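Long-range contacts in amorpha-4,11-diene synthase (Artemisia annua, PDB 4GAX), which probably catalyses, in this engineered form, the metal-dependent cyclisation of farnesyl diphosphate to sesquiterpene products with loss of diphosphate: residues Q54-L59 with A244-N249; L126-G131 with E510-K515; E336-T341 with K355-T360. All blocks are in the same frame, centred on the assembly; numbering follows the deposited sequence.

Contact 1: Q54-L59 with A244-N249; sequences QIVKDL and AKLEFN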
loop_
_atom_site.group_PDB
_atom_site.type_symbol
_atom_site.label_atom_id
_atom_site.label_comp_id
_atom_site.label_asym_id
_atom_site.label_seq_id
_atom_site.Cartn_x
_atom_site.Cartn_y
_atom_site.Cartn_z
ATOM N N GLN A 54 22.311 -9.133 19.791
ATOM C CA GLN A 54 23.005 -10.418 19.752
ATOM C C GLN A 54 22.065 -11.607 19.594
ATOM O O GLN A 54 22.324 -12.510 18.795
ATOM C CB GLN A 54 23.844 -10.607 21.017
ATOM C CG GLN A 54 24.696 -11.860 20.982
ATOM C CD GLN A 54 25.613 -11.889 19.770
ATOM O OE1 GLN A 54 26.215 -10.874 19.410
ATOM N NE2 GLN A 54 25.712 -13.050 19.126
ATOM N N ILE A 55 20.998 -11.619 20.388
ATOM C CA ILE A 55 19.987 -12.663 20.294
ATOM C C ILE A 55 19.475 -12.718 18.862
ATOM O O ILE A 55 19.405 -13.786 18.255
ATOM C CB ILE A 55 18.799 -12.391 21.245
ATOM C CG1 ILE A 55 19.224 -12.558 22.709
ATOM C CG2 ILE A 55 17.627 -13.321 20.934
ATOM C CD1 ILE A 55 19.387 -14.001 23.145
ATOM N N VAL A 56 19.148 -11.551 18.321
ATOM C CA VAL A 56 18.571 -11.458 16.997
ATOM C C VAL A 56 19.561 -11.919 15.927
ATOM O O VAL A 56 19.174 -12.541 14.935
ATOM C CB VAL A 56 18.050 -10.028 16.724
ATOM C CG1 VAL A 56 18.407 -9.562 15.328
ATOM C CG2 VAL A 56 16.546 -9.963 16.951
ATOM N N LYS A 57 20.841 -11.639 16.144
ATOM C CA LYS A 57 21.874 -12.001 15.175
ATOM C C LYS A 57 21.958 -13.519 15.009
ATOM O O LYS A 57 21.972 -14.037 13.884
ATOM C CB LYS A 57 23.229 -11.415 15.599
ATOM C CG LYS A 57 24.366 -11.673 14.622
ATOM C CD LYS A 57 25.578 -10.790 14.919
ATOM C CE LYS A 57 26.226 -11.137 16.252
ATOM N NZ LYS A 57 27.366 -10.226 16.567
ATOM N N ASP A 58 21.985 -14.231 16.131
ATOM C CA ASP A 58 22.055 -15.690 16.114
ATOM C C ASP A 58 20.765 -16.344 15.607
ATOM O O ASP A 58 20.803 -17.400 14.959
ATOM C CB ASP A 58 22.424 -16.211 17.497
ATOM C CG ASP A 58 23.716 -15.598 18.011
ATOM O OD1 ASP A 58 24.689 -15.515 17.229
ATOM O OD2 ASP A 58 23.749 -15.186 19.191
ATOM N N LEU A 59 19.626 -15.723 15.898
ATOM C CA LEU A 59 18.367 -16.192 15.327
ATOM C C LEU A 59 18.412 -16.101 13.807
ATOM O O LEU A 59 17.986 -17.024 13.111
ATOM C CB LEU A 59 17.189 -15.376 15.855
ATOM C CG LEU A 59 16.783 -15.658 17.305
ATOM C CD1 LEU A 59 15.723 -14.656 17.749
ATOM C CD2 LEU A 59 16.269 -17.088 17.458
ATOM N N ALA A 244 10.596 -12.984 14.839
ATOM C CA ALA A 244 9.570 -12.099 14.291
ATOM C C ALA A 244 9.062 -11.093 15.322
ATOM O O ALA A 244 8.764 -9.942 14.989
ATOM C CB ALA A 244 8.392 -12.910 13.709
ATOM N N LYS A 245 8.947 -11.527 16.569
ATOM C CA LYS A 245 8.398 -10.646 17.596
ATOM C C LYS A 245 9.431 -9.625 18.057
ATOM O O LYS A 245 9.093 -8.460 18.286
ATOM C CB LYS A 245 7.882 -11.455 18.783
ATOM C CG LYS A 245 6.675 -12.329 18.469
ATOM C CD LYS A 245 6.346 -13.238 19.683
ATOM C CE LYS A 245 5.177 -12.710 20.486
ATOM N NZ LYS A 245 4.951 -13.508 21.744
ATOM N N LEU A 246 10.682 -10.066 18.210
ATOM C CA LEU A 246 11.775 -9.166 18.599
ATOM C C LEU A 246 11.944 -8.087 17.532
ATOM O O LEU A 246 12.104 -6.895 17.833
ATOM C CB LEU A 246 13.092 -9.936 18.753
ATOM C CG LEU A 246 13.499 -10.467 20.134
ATOM C CD1 LEU A 246 12.300 -10.797 20.983
ATOM C CD2 LEU A 246 14.405 -11.701 19.992
ATOM N N GLU A 247 11.909 -8.520 16.276
ATOM C CA GLU A 247 12.080 -7.618 15.141
ATOM C C GLU A 247 10.878 -6.701 14.995
ATOM O O GLU A 247 11.030 -5.529 14.674
ATOM C CB GLU A 247 12.279 -8.419 13.863
ATOM C CG GLU A 247 13.669 -9.013 13.758
ATOM C CD GLU A 247 14.741 -7.947 13.585
ATOM O OE1 GLU A 247 14.430 -6.852 13.052
ATOM O OE2 GLU A 247 15.892 -8.210 13.982
ATOM N N PHE A 248 9.683 -7.227 15.238
ATOM C CA PHE A 248 8.504 -6.384 15.138
ATOM C C PHE A 248 8.666 -5.202 16.056
ATOM O O PHE A 248 8.384 -4.074 15.666
ATOM C CB PHE A 248 7.230 -7.121 15.541
ATOM C CG PHE A 248 6.005 -6.299 15.321
ATOM C CD1 PHE A 248 5.408 -6.259 14.071
ATOM C CD2 PHE A 248 5.505 -5.489 16.329
ATOM C CE1 PHE A 248 4.288 -5.477 13.852
ATOM C CE2 PHE A 248 4.385 -4.685 16.114
ATOM C CZ PHE A 248 3.778 -4.688 14.878
ATOM N N ASN A 249 9.097 -5.471 17.284
ATOM C CA ASN A 249 9.214 -4.407 18.288
ATOM C C ASN A 249 10.338 -3.424 17.957
ATOM O O ASN A 249 10.191 -2.207 18.146
ATOM C CB ASN A 249 9.351 -4.984 19.708
ATOM C CG ASN A 249 8.032 -5.555 20.244
ATOM O OD1 ASN A 249 6.946 -5.314 19.683
ATOM N ND2 ASN A 249 8.122 -6.308 21.345
#
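L246 lays its CB and one methyl against a patch made by three residues of the facing helix, I55, V56 and L59. Its CD2 does most of this work: it lies 3.7 Å from I55 CG2 and 3.9 Å from L59 CD1, so one methyl fills the notch between two residues a helical turn apart. V56 runs alongside L246 the other way, V56 CG2 coming to 3.9 Å from L246 CB. V56 also meets the carboxylate of E247, whose chain is bent at its second torsion (chi2 -67°) and crosses the valine at about a right angle. E247 OE2 approaches V56 CG1 to 3.2 Å, a tight carbon-oxygen contact, while the hydroxyl of Y94 bonds the other oxygen, OE1, and so anchors the group. The short segments keep their axes 10.5 Å apart and cross at -131°, a spacing bridged by side chains, with the nearest CA atoms, V56 and L246, 7.3 Å apart. L59 and V56 extend the apolar seam to L243. Here two long helices, 52-71 from the N-terminal terpene synthase region and 238-269, pack by oblique helix-helix contact, as expected in the all-helical terpene synthase fold.

Contact 2: L126-G131 with E510-K515; sequences LMRKQG and EYLITK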
loop_
_atom_site.group_PDB
_atom_site.type_symbol
_atom_site.label_atom_id
_atom_site.label_comp_id
_atom_site.label_asym_id
_atom_site.label_seq_id
_atom_site.Cartn_x
_atom_site.Cartn_y
_atom_site.Cartn_z
ATOM N N LEU A 126 3.239 -17.052 -4.538
ATOM C CA LEU A 126 4.588 -16.539 -4.255
ATOM C C LEU A 126 5.345 -16.175 -5.522
ATOM O O LEU A 126 6.102 -15.182 -5.546
ATOM C CB LEU A 126 5.414 -17.537 -3.437
ATOM C CG LEU A 126 4.972 -17.938 -2.037
ATOM C CD1 LEU A 126 6.074 -18.812 -1.383
ATOM C CD2 LEU A 126 4.651 -16.720 -1.174
ATOM N N MET A 127 5.164 -16.966 -6.578
ATOM C CA MET A 127 5.780 -16.617 -7.851
ATOM C C MET A 127 5.248 -15.275 -8.370
ATOM O O MET A 127 6.023 -14.381 -8.706
ATOM C CB MET A 127 5.569 -17.726 -8.897
ATOM C CG MET A 127 6.389 -19.000 -8.625
ATOM S SD MET A 127 8.188 -18.760 -8.700
ATOM C CE MET A 127 8.582 -18.605 -6.976
ATOM N N ARG A 128 3.925 -15.126 -8.422
ATOM C CA ARG A 128 3.324 -13.895 -8.951
ATOM C C ARG A 128 3.640 -12.688 -8.074
ATOM O O ARG A 128 3.866 -11.601 -8.582
ATOM C CB ARG A 128 1.797 -14.045 -9.134
ATOM C CG ARG A 128 1.446 -14.882 -10.380
ATOM C CD ARG A 128 0.028 -14.601 -10.901
ATOM N NE ARG A 128 -0.186 -15.289 -12.184
ATOM C CZ ARG A 128 -1.337 -15.277 -12.848
ATOM N NH1 ARG A 128 -2.356 -14.581 -12.367
ATOM N NH2 ARG A 128 -1.469 -15.963 -13.982
ATOM N N LYS A 129 3.658 -12.885 -6.763
ATOM C CA LYS A 129 4.049 -11.808 -5.849
ATOM C C LYS A 129 5.478 -11.342 -6.163
ATOM O O LYS A 129 5.798 -10.161 -6.037
ATOM C CB LYS A 129 3.930 -12.275 -4.400
ATOM C CG LYS A 129 4.398 -11.275 -3.321
ATOM C CD LYS A 129 4.092 -11.824 -1.910
ATOM C CE LYS A 129 4.686 -10.933 -0.799
ATOM N NZ LYS A 129 4.750 -9.500 -1.200
ATOM N N GLN A 130 6.323 -12.273 -6.594
ATOM C CA GLN A 130 7.716 -11.975 -6.916
ATOM C C GLN A 130 7.829 -11.327 -8.298
ATOM O O GLN A 130 8.898 -10.846 -8.704
ATOM C CB GLN A 130 8.554 -13.264 -6.817
ATOM C CG GLN A 130 10.069 -13.083 -6.849
ATOM C CD GLN A 130 10.629 -12.386 -5.628
ATOM O OE1 GLN A 130 9.908 -12.105 -4.664
ATOM N NE2 GLN A 130 11.933 -12.096 -5.665
ATOM N N GLY A 131 6.716 -11.277 -9.019
ATOM C CA GLY A 131 6.724 -10.662 -10.334
ATOM C C GLY A 131 6.811 -11.663 -11.477
ATOM O O GLY A 131 6.883 -11.260 -12.639
ATOM N N GLU A 510 -1.052 -5.361 -14.730
ATOM C CA GLU A 510 -0.001 -4.357 -14.943
ATOM C C GLU A 510 1.190 -4.632 -14.018
ATOM O O GLU A 510 2.339 -4.440 -14.399
ATOM C CB GLU A 510 -0.539 -2.934 -14.722
ATOM C CG GLU A 510 -1.672 -2.552 -15.664
ATOM C CD GLU A 510 -1.279 -2.645 -17.130
ATOM O OE1 GLU A 510 -0.136 -2.247 -17.488
ATOM O OE2 GLU A 510 -2.121 -3.115 -17.930
ATOM N N TYR A 511 0.922 -5.084 -12.801
ATOM C CA TYR A 511 2.000 -5.403 -11.863
ATOM C C TYR A 511 2.894 -6.529 -12.377
ATOM O O TYR A 511 4.117 -6.486 -12.214
ATOM C CB TYR A 511 1.397 -5.793 -10.511
ATOM C CG TYR A 511 2.381 -6.284 -9.478
ATOM C CD1 TYR A 511 3.122 -5.394 -8.701
ATOM C CD2 TYR A 511 2.546 -7.645 -9.251
ATOM C CE1 TYR A 511 4.025 -5.862 -7.722
ATOM C CE2 TYR A 511 3.447 -8.119 -8.295
ATOM C CZ TYR A 511 4.177 -7.230 -7.528
ATOM O OH TYR A 511 5.042 -7.720 -6.558
ATOM N N LEU A 512 2.277 -7.533 -13.000
ATOM C CA LEU A 512 3.008 -8.707 -13.474
ATOM C C LEU A 512 3.734 -8.438 -14.775
ATOM O O LEU A 512 4.670 -9.155 -15.139
ATOM C CB LEU A 512 2.040 -9.884 -13.657
ATOM C CG LEU A 512 1.416 -10.374 -12.332
ATOM C CD1 LEU A 512 0.194 -11.252 -12.596
ATOM C CD2 LEU A 512 2.442 -11.153 -11.520
ATOM N N ILE A 513 3.304 -7.391 -15.469
ATOM C CA ILE A 513 3.817 -7.069 -16.801
ATOM C C ILE A 513 4.831 -5.917 -16.779
ATOM O O ILE A 513 5.559 -5.681 -17.745
ATOM C CB ILE A 513 2.609 -6.724 -17.719
ATOM C CG1 ILE A 513 2.626 -7.586 -18.963
ATOM C CG2 ILE A 513 2.482 -5.225 -17.994
ATOM C CD1 ILE A 513 2.436 -9.015 -18.630
ATOM N N THR A 514 4.897 -5.193 -15.669
ATOM C CA THR A 514 5.782 -4.029 -15.624
ATOM C C THR A 514 7.200 -4.365 -15.142
ATOM O O THR A 514 7.399 -4.747 -13.981
ATOM C CB THR A 514 5.170 -2.896 -14.775
ATOM O OG1 THR A 514 3.843 -2.622 -15.248
ATOM C CG2 THR A 514 6.015 -1.633 -14.909
ATOM N N LYS A 515 8.178 -4.215 -16.041
ATOM C CA LYS A 515 9.563 -4.573 -15.750
ATOM C C LYS A 515 10.545 -3.398 -15.831
ATOM O O LYS A 515 11.709 -3.543 -15.451
ATOM C CB LYS A 515 10.053 -5.661 -16.730
ATOM C CG LYS A 515 9.171 -6.885 -16.830
ATOM C CD LYS A 515 9.032 -7.582 -15.478
ATOM C CE LYS A 515 7.980 -8.688 -15.586
ATOM N NZ LYS A 515 7.703 -9.304 -14.265
HETATM O O HOH W 1 4.860 -7.320 -3.611
#
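The Y511 ring meets the end of helix 120-129 with its edge: the carbonyl oxygens of R128 and K129 both lie at the rim of the ring, in its plane. The ring also meets that of W215, their planes about 60° apart. CG of Y511 stands anti to the backbone N (chi1 174°), which carries the phenol across to the facing helix end. Its hydroxyl donates to K129 O, with Y511 OH and K129 O 2.6 Å apart and the donor tilted 25° from the carbonyl plane. The same hydroxyl is gripped further by R519 and by a water that donates to it, Y511 OH lying 3.0 Å from the water oxygen; the same water accepts a weak hydrogen bond from K129 NZ. Of the two carbonyls, K129 O takes the phenol, while R128 O is used within its own helix end. G131, at positive phi, closes a Schellman motif, and its N donates back to R128 O at 2.9 Å. In this way the C-terminal ends of helices 120-129 and 489-513 meet, joining the N-terminal region of the terpene synthase fold to a helix from the far end of the chain. Beside the tyrosine, L512 wedges in with both methyls. L512 CD2 sits 3.3 Å from R128 O, a snug fit, whereas L512 CD1 packs 3.8 Å from R128 CD, where the two side chains cross at about a right angle. The extended arginine continues past the leucine to a salt bridge with E174 and to the carbonyls of V134 and M169, partners that would fix the guanidinium. Farther out, the exposed K515 folds back, its chain bent at the second torsion: K515 NZ donates to L512 O at 3.2 Å from above the carbonyl plane, and lies 2.7 Å from G131 O.

Contact 3: E336-T341 with K355-T360; sequences ERWSIT and KLFMDT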
loop_
_atom_site.group_PDB
_atom_site.type_symbol
_atom_site.label_atom_id
_atom_site.label_comp_id
_atom_site.label_asym_id
_atom_site.label_seq_id
_atom_site.Cartn_x
_atom_site.Cartn_y
_atom_site.Cartn_z
ATOM N N GLU A 336 4.933 27.200 -10.417
ATOM C CA GLU A 336 5.687 27.103 -11.669
ATOM C C GLU A 336 7.048 27.773 -11.537
ATOM O O GLU A 336 8.048 27.278 -12.064
ATOM C CB GLU A 336 4.924 27.745 -12.837
ATOM C CG GLU A 336 3.638 27.041 -13.246
ATOM C CD GLU A 336 3.860 25.678 -13.893
ATOM O OE1 GLU A 336 5.025 25.261 -14.079
ATOM O OE2 GLU A 336 2.848 25.017 -14.227
ATOM N N ARG A 337 7.076 28.902 -10.830
ATOM C CA ARG A 337 8.305 29.665 -10.635
ATOM C C ARG A 337 9.282 28.930 -9.722
ATOM O O ARG A 337 10.489 28.964 -9.949
ATOM C CB ARG A 337 7.985 31.056 -10.081
ATOM C CG ARG A 337 8.796 32.175 -10.708
ATOM C CD ARG A 337 8.136 33.527 -10.475
ATOM N NE ARG A 337 7.310 33.943 -11.606
ATOM C CZ ARG A 337 7.734 34.748 -12.577
ATOM N NH1 ARG A 337 8.973 35.222 -12.549
ATOM N NH2 ARG A 337 6.920 35.079 -13.572
ATOM N N TRP A 338 8.749 28.266 -8.694
ATOM C CA TRP A 338 9.545 27.416 -7.808
ATOM C C TRP A 338 10.762 28.174 -7.289
ATOM O O TRP A 338 11.906 27.804 -7.578
ATOM C CB TRP A 338 9.996 26.154 -8.544
ATOM C CG TRP A 338 10.341 24.990 -7.653
ATOM C CD1 TRP A 338 11.495 24.815 -6.942
ATOM C CD2 TRP A 338 9.533 23.828 -7.400
ATOM N NE1 TRP A 338 11.455 23.618 -6.257
ATOM C CE2 TRP A 338 10.260 22.995 -6.520
ATOM C CE3 TRP A 338 8.265 23.415 -7.828
ATOM C CZ2 TRP A 338 9.761 21.765 -6.062
ATOM C CZ3 TRP A 338 7.770 22.186 -7.376
ATOM C CH2 TRP A 338 8.517 21.379 -6.502
ATOM N N SER A 339 10.510 29.237 -6.532
ATOM C CA SER A 339 11.586 30.020 -5.929
ATOM C C SER A 339 11.042 30.882 -4.811
ATOM O O SER A 339 9.977 31.498 -4.949
ATOM C CB SER A 339 12.267 30.919 -6.963
ATOM O OG SER A 339 13.141 31.828 -6.312
ATOM N N ILE A 340 11.786 30.944 -3.715
ATOM C CA ILE A 340 11.365 31.728 -2.564
ATOM C C ILE A 340 11.315 33.222 -2.880
ATOM O O ILE A 340 10.629 33.990 -2.195
ATOM C CB ILE A 340 12.271 31.453 -1.342
ATOM C CG1 ILE A 340 11.524 31.790 -0.053
ATOM C CG2 ILE A 340 13.600 32.203 -1.451
ATOM C CD1 ILE A 340 10.209 31.030 0.084
ATOM N N THR A 341 12.020 33.633 -3.933
ATOM C CA THR A 341 12.094 35.048 -4.288
ATOM C C THR A 341 10.752 35.616 -4.737
ATOM O O THR A 341 10.536 36.824 -4.667
ATOM C CB THR A 341 13.112 35.309 -5.414
ATOM O OG1 THR A 341 12.564 34.871 -6.664
ATOM C CG2 THR A 341 14.423 34.581 -5.141
ATOM N N LYS A 355 6.274 28.811 1.875
ATOM C CA LYS A 355 7.532 28.688 2.621
ATOM C C LYS A 355 7.816 27.262 3.086
ATOM O O LYS A 355 8.935 26.754 2.916
ATOM C CB LYS A 355 7.499 29.623 3.834
ATOM C CG LYS A 355 8.728 29.537 4.738
ATOM C CD LYS A 355 10.002 29.989 4.024
ATOM C CE LYS A 355 11.192 30.031 5.000
ATOM N NZ LYS A 355 12.488 29.766 4.309
ATOM N N LEU A 356 6.822 26.615 3.690
ATOM C CA LEU A 356 6.991 25.222 4.122
ATOM C C LEU A 356 7.303 24.334 2.932
ATOM O O LEU A 356 8.185 23.468 3.000
ATOM C CB LEU A 356 5.727 24.705 4.821
ATOM C CG LEU A 356 5.856 23.316 5.464
ATOM C CD1 LEU A 356 6.690 23.400 6.741
ATOM C CD2 LEU A 356 4.474 22.729 5.763
ATOM N N PHE A 357 6.562 24.544 1.848
ATOM C CA PHE A 357 6.749 23.785 0.610
ATOM C C PHE A 357 8.164 23.987 0.048
ATOM O O PHE A 357 8.860 23.023 -0.255
ATOM C CB PHE A 357 5.695 24.250 -0.400
ATOM C CG PHE A 357 5.803 23.614 -1.759
ATOM C CD1 PHE A 357 5.026 22.517 -2.090
ATOM C CD2 PHE A 357 6.633 24.152 -2.731
ATOM C CE1 PHE A 357 5.100 21.955 -3.356
ATOM C CE2 PHE A 357 6.711 23.578 -3.992
ATOM C CZ PHE A 357 5.951 22.481 -4.300
ATOM N N MET A 358 8.586 25.242 -0.095
ATOM C CA MET A 358 9.881 25.530 -0.694
ATOM C C MET A 358 11.025 25.000 0.170
ATOM O O MET A 358 11.980 24.441 -0.363
ATOM C CB MET A 358 10.046 27.035 -0.964
ATOM C CG MET A 358 9.326 27.508 -2.222
ATOM S SD MET A 358 10.026 26.788 -3.724
ATOM C CE MET A 358 8.577 26.196 -4.541
ATOM N N ASP A 359 10.915 25.168 1.490
ATOM C CA ASP A 359 11.921 24.663 2.434
ATOM C C ASP A 359 12.013 23.150 2.366
ATOM O O ASP A 359 13.092 22.567 2.493
ATOM C CB ASP A 359 11.565 25.039 3.879
ATOM C CG ASP A 359 11.901 26.490 4.220
ATOM O OD1 ASP A 359 12.482 27.208 3.375
ATOM O OD2 ASP A 359 11.589 26.909 5.357
ATOM N N THR A 360 10.866 22.499 2.214
ATOM C CA THR A 360 10.840 21.044 2.208
ATOM C C THR A 360 11.491 20.497 0.936
ATOM O O THR A 360 12.351 19.598 0.984
ATOM C CB THR A 360 9.386 20.525 2.337
ATOM O OG1 THR A 360 8.814 20.983 3.577
ATOM C CG2 THR A 360 9.354 19.020 2.298
#
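W338 swings its CG anti to the backbone N (chi1 -157°), and M358 bends at its second torsion (chi2 -65°) and again at the third, so that the thioether end folds onto the indole. The result is a Met-aromatic contact between the turn that ends helix 325-337 and the flank of helix 351-370, inside the metal-binding region of the terpene synthase fold. M358 CE lies almost over the centre of the five-membered ring of W338, 3.8 Å from its centroid, a CH-pi contact; M358 SD follows over the same ring at 4.3 Å from the centroid. The sulfur also comes within 3.8 Å of S339 N, whose hydrogen bond goes to Y354.

F357 uses the same indole face, farther along. Its ring presents an edge to the six-membered ring of W338, with centroids 5.0 Å apart and planes at 70°, a T-shaped pair in which F357 CZ approaches W338 CH2 to 3.6 Å. Methionine and phenylalanine, consecutive on helix 351-370, thus divide one tryptophan face between them. K381 adds a cation-pi contact and Y361 a further edge-to-face ring. W338 is also where the backbone leaves the helix at positive phi. F357, which is buried, also packs on L311 and I315 of helix 299-322, and so connects the turn to that helix.

On the solvent side I340 lies against M358, its CD1 4.1 Å from M358 CB, and the same methyl leans on CD of K355. Beyond CD, K355 NZ lies 2.7 Å from D359 OD1, on the syn lone pair of that oxygen, a salt bridge along one turn of the helix.

The three contacts are separate: centres lie about 30 Å apart for contacts 1 and 2, about 38 Å for contacts 2 and 3 and about 43 Å for contacts 1 and 3, and no two touch. Along the chain contacts 1 and 2 cross, since their segments alternate, whereas contact 3 is a short closure nested inside the long loop of contact 2 and following contact 1 in series. Helix 238-269 spans the fold: it carries one segment of contact 1, and near its other end W265 and F269 touch L356, on the 355-360 segment of contact 3. Contacts 1 and 2 therefore fasten the N-terminal region to later helices at two places, while contact 3 packs locally within the metal-binding region.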